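Local coordinates for protein nicotinamide-nucleotide adenylyltransferase NadR family / Ribosylnicotinamide kinase (Lactococcus lactis subsp. cremoris, PDB 6GYE) that binds nicotinamide riboside and probably phosphorylates it to nicotinamide mononucleotide, using a P-loop kinase domain, on the route to NAD+, at residues A[192-197]-A[212-217]; A[237-242]-A[258-263]; A[264-269]-A[283-288]. All coordinates share one frame; numbering follows the deposited sequence. Where two conformers were deposited one is given.

Interaction 1: residues A[192-197]-A[212-217]; sequences GKTTLV and YAREYE. With SO4 (sulfate ion), chain F.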
# COMPACT_ATOMS: atom_id res chain seq x y z
N GLY A 192 -13.43 5.99 -25.32
CA GLY A 192 -14.07 6.58 -24.17
C GLY A 192 -13.48 6.23 -22.82
O GLY A 192 -14.16 6.43 -21.81
N LYS A 193 -12.25 5.70 -22.77
CA LYS A 193 -11.61 5.39 -21.49
C LYS A 193 -11.60 6.60 -20.59
O LYS A 193 -11.97 6.52 -19.41
CB LYS A 193 -10.17 4.89 -21.67
CG LYS A 193 -10.01 3.55 -22.31
CD LYS A 193 -8.83 3.43 -23.29
CE LYS A 193 -7.50 4.07 -22.89
NZ LYS A 193 -7.43 5.55 -22.66
N THR A 194 -11.16 7.74 -21.12
CA THR A 194 -10.92 8.89 -20.26
C THR A 194 -12.23 9.40 -19.68
O THR A 194 -12.32 9.67 -18.47
CB THR A 194 -10.17 9.99 -21.03
OG1 THR A 194 -8.89 9.49 -21.43
CG2 THR A 194 -9.94 11.23 -20.17
N THR A 195 -13.27 9.49 -20.51
CA THR A 195 -14.58 9.88 -19.98
C THR A 195 -15.06 8.88 -18.93
O THR A 195 -15.59 9.27 -17.89
CB THR A 195 -15.57 10.01 -21.14
OG1 THR A 195 -15.16 11.10 -21.96
CG2 THR A 195 -16.96 10.33 -20.64
N LEU A 196 -14.83 7.57 -19.16
CA LEU A 196 -15.29 6.57 -18.20
C LEU A 196 -14.55 6.69 -16.87
O LEU A 196 -15.18 6.71 -15.80
CB LEU A 196 -15.11 5.16 -18.78
CG LEU A 196 -15.61 4.04 -17.86
CD1 LEU A 196 -17.10 4.17 -17.63
CD2 LEU A 196 -15.27 2.66 -18.40
N VAL A 197 -13.22 6.77 -16.92
CA VAL A 197 -12.38 6.88 -15.72
C VAL A 197 -12.82 8.05 -14.85
O VAL A 197 -13.01 7.91 -13.64
CB VAL A 197 -10.90 7.04 -16.13
CG1 VAL A 197 -10.05 7.47 -14.94
CG2 VAL A 197 -10.36 5.76 -16.75
N TYR A 212 -0.84 8.60 -19.65
CA TYR A 212 0.41 9.33 -19.80
C TYR A 212 0.77 9.50 -21.27
O TYR A 212 1.31 10.54 -21.67
CB TYR A 212 1.53 8.61 -19.02
CG TYR A 212 2.90 9.26 -19.17
CD1 TYR A 212 3.23 10.39 -18.43
CD2 TYR A 212 3.84 8.77 -20.08
CE1 TYR A 212 4.47 11.00 -18.57
CE2 TYR A 212 5.09 9.39 -20.23
CZ TYR A 212 5.40 10.51 -19.47
OH TYR A 212 6.62 11.15 -19.58
N ALA A 213 0.46 8.49 -22.10
CA ALA A 213 0.81 8.54 -23.51
C ALA A 213 0.27 9.80 -24.19
O ALA A 213 0.95 10.41 -25.01
CB ALA A 213 0.31 7.29 -24.24
N ARG A 214 -0.95 10.20 -23.84
CA ARG A 214 -1.50 11.42 -24.40
C ARG A 214 -0.69 12.64 -23.96
O ARG A 214 -0.38 13.51 -24.77
CB ARG A 214 -2.96 11.57 -24.00
CG ARG A 214 -3.60 12.88 -24.43
CD ARG A 214 -5.08 12.77 -24.21
NE ARG A 214 -5.52 11.43 -24.60
CZ ARG A 214 -6.69 10.88 -24.25
NH1 ARG A 214 -7.55 11.55 -23.49
NH2 ARG A 214 -6.98 9.65 -24.67
N GLU A 215 -0.35 12.73 -22.67
CA GLU A 215 0.47 13.85 -22.23
C GLU A 215 1.80 13.86 -22.97
O GLU A 215 2.25 14.89 -23.48
CB GLU A 215 0.72 13.80 -20.71
CG GLU A 215 1.51 15.01 -20.20
CD GLU A 215 2.41 14.73 -19.00
OE1 GLU A 215 1.90 14.24 -17.97
OE2 GLU A 215 3.62 15.01 -19.09
N TYR A 216 2.44 12.69 -23.05
CA TYR A 216 3.75 12.58 -23.65
C TYR A 216 3.74 13.04 -25.11
O TYR A 216 4.65 13.75 -25.55
CB TYR A 216 4.21 11.12 -23.52
CG TYR A 216 5.60 10.83 -24.01
CD1 TYR A 216 5.83 10.49 -25.34
CD2 TYR A 216 6.69 10.87 -23.14
CE1 TYR A 216 7.10 10.22 -25.80
CE2 TYR A 216 7.97 10.60 -23.58
CZ TYR A 216 8.17 10.27 -24.92
OH TYR A 216 9.43 9.99 -25.38
N GLU A 217 2.73 12.63 -25.87
CA GLU A 217 2.68 13.02 -27.27
C GLU A 217 2.37 14.50 -27.45
O GLU A 217 2.79 15.09 -28.45
CB GLU A 217 1.66 12.17 -28.02
CG GLU A 217 2.11 10.74 -28.14
CD GLU A 217 1.19 9.92 -29.00
OE1 GLU A 217 0.01 10.28 -29.11
OE2 GLU A 217 1.64 8.90 -29.55
S SO4 F . -10.08 7.42 -25.02
O1 SO4 F . -11.22 8.23 -25.45
O2 SO4 F . -8.93 7.63 -25.89
O3 SO4 F . -9.63 7.77 -23.68
O4 SO4 F . -10.51 6.03 -25.10
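Thr194 and Arg214 meet beside a sulfate ion cradled by what sequence and geometry suggest is a P-loop (Walker A motif), the phosphate-binding turn expected of a ribosylnicotinamide kinase. Gly192, the N-cap residue of helix 193-203, offers its backbone N to SO4 O1 at 3.1 Å. At its backbone angles (phi 91°, psi 17°) a CB would be jammed against the preceding carbonyl oxygen, so this position calls for glycine. Next comes Lys193, whose backbone N reaches SO4 O4 at 2.9 Å. Its side chain curls instead of stretching out: the chain is bent at chi2, chi3 and chi4, which brings Lys193 NZ back to 3.3 Å from SO4 O3 in a weak bond, while the same amine forms a salt bridge with Asp259. Thr194 then presents two groups to one oxygen. Its backbone N bonds to SO4 O3 at 3.0 Å, and its OG1 stands 2.9 Å from that same O3. Together with the amides of Ser190 and Thr191, these N-H groups wrap the ion at the start of the helix, where the helix end would probably also favour a negative charge. The sulfate, probably from the crystallisation liquor, may mark a place for a nucleotide phosphate. Arg214 comes from helix 212-220, from the opposite direction to Thr194. Its chain runs out until it bends at chi3, turning the guanidinium edge to the ion with SO4 O3 in its plane. Arg214 NH2 makes a weak bond to SO4 O2 at 3.1 Å. Arg214 NH1 gives Thr194 OG1 another weak one, 3.2 Å long and bent to 128° at the hydrogen.

Interaction 2: residues A[237-242]-A[258-263]; sequences TGQYDA and LDTDAI. With NNR (Nicotinamide riboside), chain I.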
# COMPACT_ATOMS: atom_id res chain seq x y z
N THR A 237 7.62 3.97 -17.63
CA THR A 237 7.88 4.57 -16.32
C THR A 237 6.97 5.77 -16.08
O THR A 237 6.57 6.01 -14.93
CB THR A 237 9.35 4.95 -16.19
OG1 THR A 237 9.62 6.04 -17.05
CG2 THR A 237 10.24 3.81 -16.63
N GLY A 238 6.60 6.49 -17.14
CA GLY A 238 5.74 7.65 -16.98
C GLY A 238 4.34 7.29 -16.49
O GLY A 238 3.80 7.95 -15.59
N GLN A 239 3.71 6.29 -17.11
CA GLN A 239 2.40 5.86 -16.63
C GLN A 239 2.50 5.27 -15.22
O GLN A 239 1.63 5.52 -14.37
CB GLN A 239 1.79 4.83 -17.58
CG GLN A 239 0.33 4.50 -17.25
CD GLN A 239 -0.60 5.65 -17.56
OE1 GLN A 239 -0.74 6.05 -18.70
NE2 GLN A 239 -1.23 6.21 -16.52
N TYR A 240 3.57 4.52 -14.94
CA TYR A 240 3.73 3.94 -13.61
C TYR A 240 3.84 5.01 -12.53
O TYR A 240 3.22 4.90 -11.46
CB TYR A 240 4.96 3.03 -13.58
CG TYR A 240 5.14 2.43 -12.21
CD1 TYR A 240 4.43 1.29 -11.82
CD2 TYR A 240 5.99 3.02 -11.29
CE1 TYR A 240 4.58 0.76 -10.55
CE2 TYR A 240 6.15 2.49 -10.02
CZ TYR A 240 5.45 1.37 -9.66
OH TYR A 240 5.62 0.87 -8.40
N ASP A 241 4.65 6.05 -12.77
CA ASP A 241 4.79 7.14 -11.81
C ASP A 241 3.47 7.90 -11.62
O ASP A 241 3.11 8.28 -10.50
CB ASP A 241 5.88 8.12 -12.27
CG ASP A 241 7.28 7.50 -12.24
OD1 ASP A 241 7.45 6.44 -11.59
OD2 ASP A 241 8.20 8.07 -12.87
N ALA A 242 2.76 8.15 -12.72
CA ALA A 242 1.47 8.83 -12.61
C ALA A 242 0.50 8.02 -11.76
O ALA A 242 -0.21 8.58 -10.91
CB ALA A 242 0.87 9.06 -13.99
N LEU A 258 -7.22 4.06 -12.39
CA LEU A 258 -6.04 4.23 -13.23
C LEU A 258 -6.42 4.15 -14.70
O LEU A 258 -7.07 3.18 -15.12
CB LEU A 258 -4.99 3.16 -12.89
CG LEU A 258 -4.51 3.13 -11.44
CD1 LEU A 258 -3.40 2.08 -11.31
CD2 LEU A 258 -4.03 4.53 -10.97
N ASP A 259 -5.98 5.14 -15.48
CA ASP A 259 -6.23 5.18 -16.92
C ASP A 259 -5.05 4.51 -17.62
O ASP A 259 -4.03 5.15 -17.95
CB ASP A 259 -6.42 6.62 -17.40
CG ASP A 259 -7.06 6.70 -18.79
OD1 ASP A 259 -7.15 5.64 -19.45
OD2 ASP A 259 -7.50 7.79 -19.20
N THR A 260 -5.18 3.19 -17.84
CA THR A 260 -4.19 2.31 -18.48
C THR A 260 -2.95 2.09 -17.61
O THR A 260 -2.78 2.72 -16.56
CB THR A 260 -3.76 2.81 -19.88
OG1 THR A 260 -2.82 3.88 -19.77
CG2 THR A 260 -4.94 3.27 -20.70
N ASP A 261 -2.09 1.17 -18.04
CA ASP A 261 -0.97 0.70 -17.24
C ASP A 261 0.09 0.14 -18.19
O ASP A 261 -0.00 0.32 -19.41
CB ASP A 261 -1.45 -0.36 -16.25
CG ASP A 261 -1.68 -1.69 -16.94
OD1 ASP A 261 -2.14 -1.69 -18.11
OD2 ASP A 261 -1.36 -2.72 -16.33
N ALA A 262 1.06 -0.62 -17.64
CA ALA A 262 2.14 -1.12 -18.48
C ALA A 262 1.67 -2.23 -19.42
O ALA A 262 2.20 -2.36 -20.54
CB ALA A 262 3.31 -1.61 -17.62
N ILE A 263 0.67 -3.02 -19.02
CA ILE A 263 0.14 -4.04 -19.92
C ILE A 263 -0.41 -3.40 -21.19
O ILE A 263 -0.17 -3.87 -22.31
CB ILE A 263 -0.93 -4.90 -19.21
CG1 ILE A 263 -0.27 -5.74 -18.12
CG2 ILE A 263 -1.66 -5.79 -20.21
CD1 ILE A 263 -1.17 -6.72 -17.49
O2R NNR I . 3.48 3.54 -5.82
C2R NNR I . 3.02 2.21 -5.55
C3R NNR I . 3.88 1.49 -4.51
O3R NNR I . 4.97 2.29 -4.05
C4R NNR I . 4.41 0.25 -5.21
C5R NNR I . 3.97 -1.02 -4.48
O5R NNR I . 4.46 -2.16 -5.19
O4R NNR I . 3.91 0.24 -6.54
C1R NNR I . 3.09 1.37 -6.81
N1 NNR I . 1.74 0.93 -7.19
C2 NNR I . 1.38 0.92 -8.48
C6 NNR I . 0.88 0.54 -6.23
C5 NNR I . -0.40 0.12 -6.56
C4 NNR I . -0.79 0.10 -7.89
C3 NNR I . 0.11 0.51 -8.86
C7 NNR I . -0.28 0.50 -10.31
O7 NNR I . 0.31 1.23 -11.09
N7 NNR I . -1.25 -0.32 -10.70
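This is a buried contact in which Gln239, on helix 229-247, packs against the turn Asp259-Thr260-Asp261 that leads from strand 255-259 into helix 262-272. The two segments make no hydrogen bond to each other; they pack. Gln239 CG lies against the Asp261 CA at 4.0 Å, and a bend at chi2 (70°) folds the amide back beside the turn, crossing the Thr260 side chain at about a right angle. Gln239 OE1 comes to 3.2 Å from Thr260 OG1. Gln239 NE2 is 3.3 Å from Asp259 O, but at a poor angle for a bond. The partners of the amide lie outside the two segments: OE1 accepts from Tyr212 N, while NE2 donates to Glu210 O and Asn243 OD1. A leucine in place of Gln239 would probably leave Tyr212 N and Glu210 O without their mates and Asn243 OD1 without the N-H it accepts. At the start of the following helix, Asp261 is the N-cap, with OD2 accepting weakly from Ile263 N and OD1 bonded to Val264 N. One residue along the helix from Gln239, Tyr240 gives its OH proton to O4R of nicotinamide riboside at 2.6 Å. Leu258 CD1 presses on the carboxamide, 3.3 Å from the ligand's N7. Helix and strand end thus line the nicotinamide riboside pocket at the carboxyl end of an outer strand of the parallel sheet, in a P-loop kinase fold.

Interaction 3: residues A[264-269]-A[283-288]; sequences VTRVYA and PLFRKT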
# COMPACT_ATOMS: atom_id res chain seq x y z
N VAL A 264 -1.18 -2.32 -21.04
CA VAL A 264 -1.69 -1.60 -22.20
C VAL A 264 -0.53 -1.15 -23.09
O VAL A 264 -0.55 -1.36 -24.31
CB VAL A 264 -2.57 -0.42 -21.76
CG1 VAL A 264 -2.85 0.52 -22.94
CG2 VAL A 264 -3.86 -0.94 -21.16
N THR A 265 0.50 -0.53 -22.50
CA THR A 265 1.65 -0.12 -23.30
C THR A 265 2.33 -1.33 -23.92
O THR A 265 2.83 -1.24 -25.05
CB THR A 265 2.66 0.64 -22.45
OG1 THR A 265 2.01 1.75 -21.84
CG2 THR A 265 3.85 1.18 -23.32
N ARG A 266 2.33 -2.47 -23.22
CA ARG A 266 2.96 -3.67 -23.76
C ARG A 266 2.19 -4.22 -24.95
O ARG A 266 2.78 -4.85 -25.83
CB ARG A 266 3.09 -4.74 -22.67
CG ARG A 266 4.00 -5.90 -23.04
CD ARG A 266 4.16 -6.90 -21.88
NE ARG A 266 5.03 -8.04 -22.23
CZ ARG A 266 4.59 -9.22 -22.64
NH1 ARG A 266 3.29 -9.43 -22.76
NH2 ARG A 266 5.44 -10.19 -22.93
N VAL A 267 0.88 -4.00 -25.00
CA VAL A 267 0.13 -4.42 -26.17
C VAL A 267 0.54 -3.59 -27.38
O VAL A 267 0.82 -4.13 -28.45
CB VAL A 267 -1.38 -4.32 -25.90
CG1 VAL A 267 -2.15 -4.56 -27.18
CG2 VAL A 267 -1.80 -5.34 -24.81
N TYR A 268 0.61 -2.25 -27.22
CA TYR A 268 1.04 -1.42 -28.34
C TYR A 268 2.45 -1.79 -28.79
O TYR A 268 2.70 -1.93 -29.99
CB TYR A 268 0.96 0.06 -27.98
CG TYR A 268 -0.44 0.60 -27.94
CD1 TYR A 268 -1.27 0.52 -29.06
CD2 TYR A 268 -0.96 1.18 -26.78
CE1 TYR A 268 -2.57 0.99 -29.03
CE2 TYR A 268 -2.26 1.68 -26.74
CZ TYR A 268 -3.06 1.58 -27.86
OH TYR A 268 -4.35 2.07 -27.83
N ALA A 269 3.37 -1.97 -27.83
CA ALA A 269 4.74 -2.32 -28.19
C ALA A 269 4.78 -3.62 -28.98
O ALA A 269 5.47 -3.71 -30.00
CB ALA A 269 5.60 -2.44 -26.93
N PRO A 283 12.45 -6.80 -20.12
CA PRO A 283 12.78 -6.71 -18.68
C PRO A 283 12.09 -5.55 -17.98
O PRO A 283 11.56 -5.74 -16.88
CB PRO A 283 14.30 -6.56 -18.68
CG PRO A 283 14.73 -7.21 -19.95
CD PRO A 283 13.67 -6.86 -20.94
N LEU A 284 12.06 -4.37 -18.58
CA LEU A 284 11.38 -3.24 -17.95
C LEU A 284 9.87 -3.48 -17.87
O LEU A 284 9.23 -3.10 -16.88
CB LEU A 284 11.69 -1.95 -18.70
CG LEU A 284 10.95 -0.70 -18.21
CD1 LEU A 284 11.27 -0.37 -16.75
CD2 LEU A 284 11.24 0.49 -19.11
N PHE A 285 9.28 -4.11 -18.89
CA PHE A 285 7.86 -4.47 -18.80
C PHE A 285 7.61 -5.39 -17.61
O PHE A 285 6.73 -5.13 -16.79
CB PHE A 285 7.38 -5.16 -20.08
CG PHE A 285 6.97 -4.22 -21.17
CD1 PHE A 285 5.96 -3.29 -20.97
CD2 PHE A 285 7.57 -4.28 -22.42
CE1 PHE A 285 5.57 -2.43 -21.98
CE2 PHE A 285 7.19 -3.44 -23.43
CZ PHE A 285 6.19 -2.50 -23.21
N ARG A 286 8.40 -6.47 -17.50
CA ARG A 286 8.19 -7.47 -16.46
C ARG A 286 8.36 -6.86 -15.08
O ARG A 286 7.51 -7.06 -14.19
CB ARG A 286 9.16 -8.65 -16.65
CG ARG A 286 8.99 -9.41 -17.97
CD ARG A 286 9.61 -10.82 -17.92
NE ARG A 286 11.02 -10.81 -17.54
CZ ARG A 286 12.02 -10.66 -18.39
NH1 ARG A 286 11.78 -10.50 -19.68
NH2 ARG A 286 13.27 -10.66 -17.95
N LYS A 287 9.45 -6.13 -14.86
CA LYS A 287 9.64 -5.41 -13.61
C LYS A 287 8.42 -4.53 -13.29
O LYS A 287 7.82 -4.65 -12.21
CB LYS A 287 10.91 -4.56 -13.71
CG LYS A 287 11.58 -4.15 -12.41
CD LYS A 287 10.97 -2.89 -11.84
CE LYS A 287 11.50 -2.58 -10.44
NZ LYS A 287 10.88 -1.35 -9.82
N THR A 288 7.99 -3.71 -14.24
CA THR A 288 6.90 -2.77 -13.94
C THR A 288 5.57 -3.49 -13.72
O THR A 288 4.83 -3.15 -12.78
CB THR A 288 6.78 -1.75 -15.06
OG1 THR A 288 8.06 -1.11 -15.25
CG2 THR A 288 5.70 -0.72 -14.71
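A helical hairpin, made by helices 262-272 and 275-290, holds this contact, in which Phe285 of the second helix reaches across to Arg266, Ala269 and Thr265 of the first. The two short segments run nearly antiparallel, at 160° between their N-to-C directions, and their axes come no closer than 11.0 Å, a gap bridged mainly by the phenyl ring. Arg266 supplies most of the surface the ring meets. Its CG stands 3.7 Å from the centroid of the Phe285 ring and only 4° off the normal, a CH-pi contact squarely over the face. Alongside, Arg266 CB sits 3.5 Å from Phe285 CE1, and the backbone is just as near, with Arg266 CA 3.4 Å from that same CE1. Because CG is anti to the backbone N (chi1 -167°) and the chain stays extended as far as NE, the aliphatic part of Arg266 passes over the ring while the guanidinium travels on beyond it. There the guanidinium stands almost perpendicular to the phenyl plane (87°) and turns its edge to Phe285 CB. Its charge is met further out, by salt bridges from NH2 to Glu282 and from NH1 to Glu333. At the far end of the ring, Ala269 CB touches Phe285 CZ at 3.8 Å. Thr265 adds a lighter touch, its CG2 lying 4.2 Å from Phe285 CE1. Around the pair, Ile236 of helix 229-247 touches both Phe285 and Thr288, Val267 faces helix 320-333, and helix 275-290 leads on toward strand 296-300 of the parallel sheet.

The three contacts follow one another along the chain, all within the P-loop kinase domain and on the same side of the chain's centre. Interactions 1 and 2 have centres about 11 Å apart. Thr194 OG1 and Asp259 OD2, a probable hydrogen bond, tie helix 193-203 to the end of strand 255-259, and helices 212-220 and 229-247 also touch. Interactions 2 and 3, with centres about 10 Å apart, share helix 262-272, and Tyr240 packs on Thr288. Interactions 1 and 3 stay apart, with about 6 Å between nearest atoms. Interaction 2 therefore connects the sulfate site with the helical hairpin, consistent with a kinase that brings phosphate donor and nicotinamide riboside together.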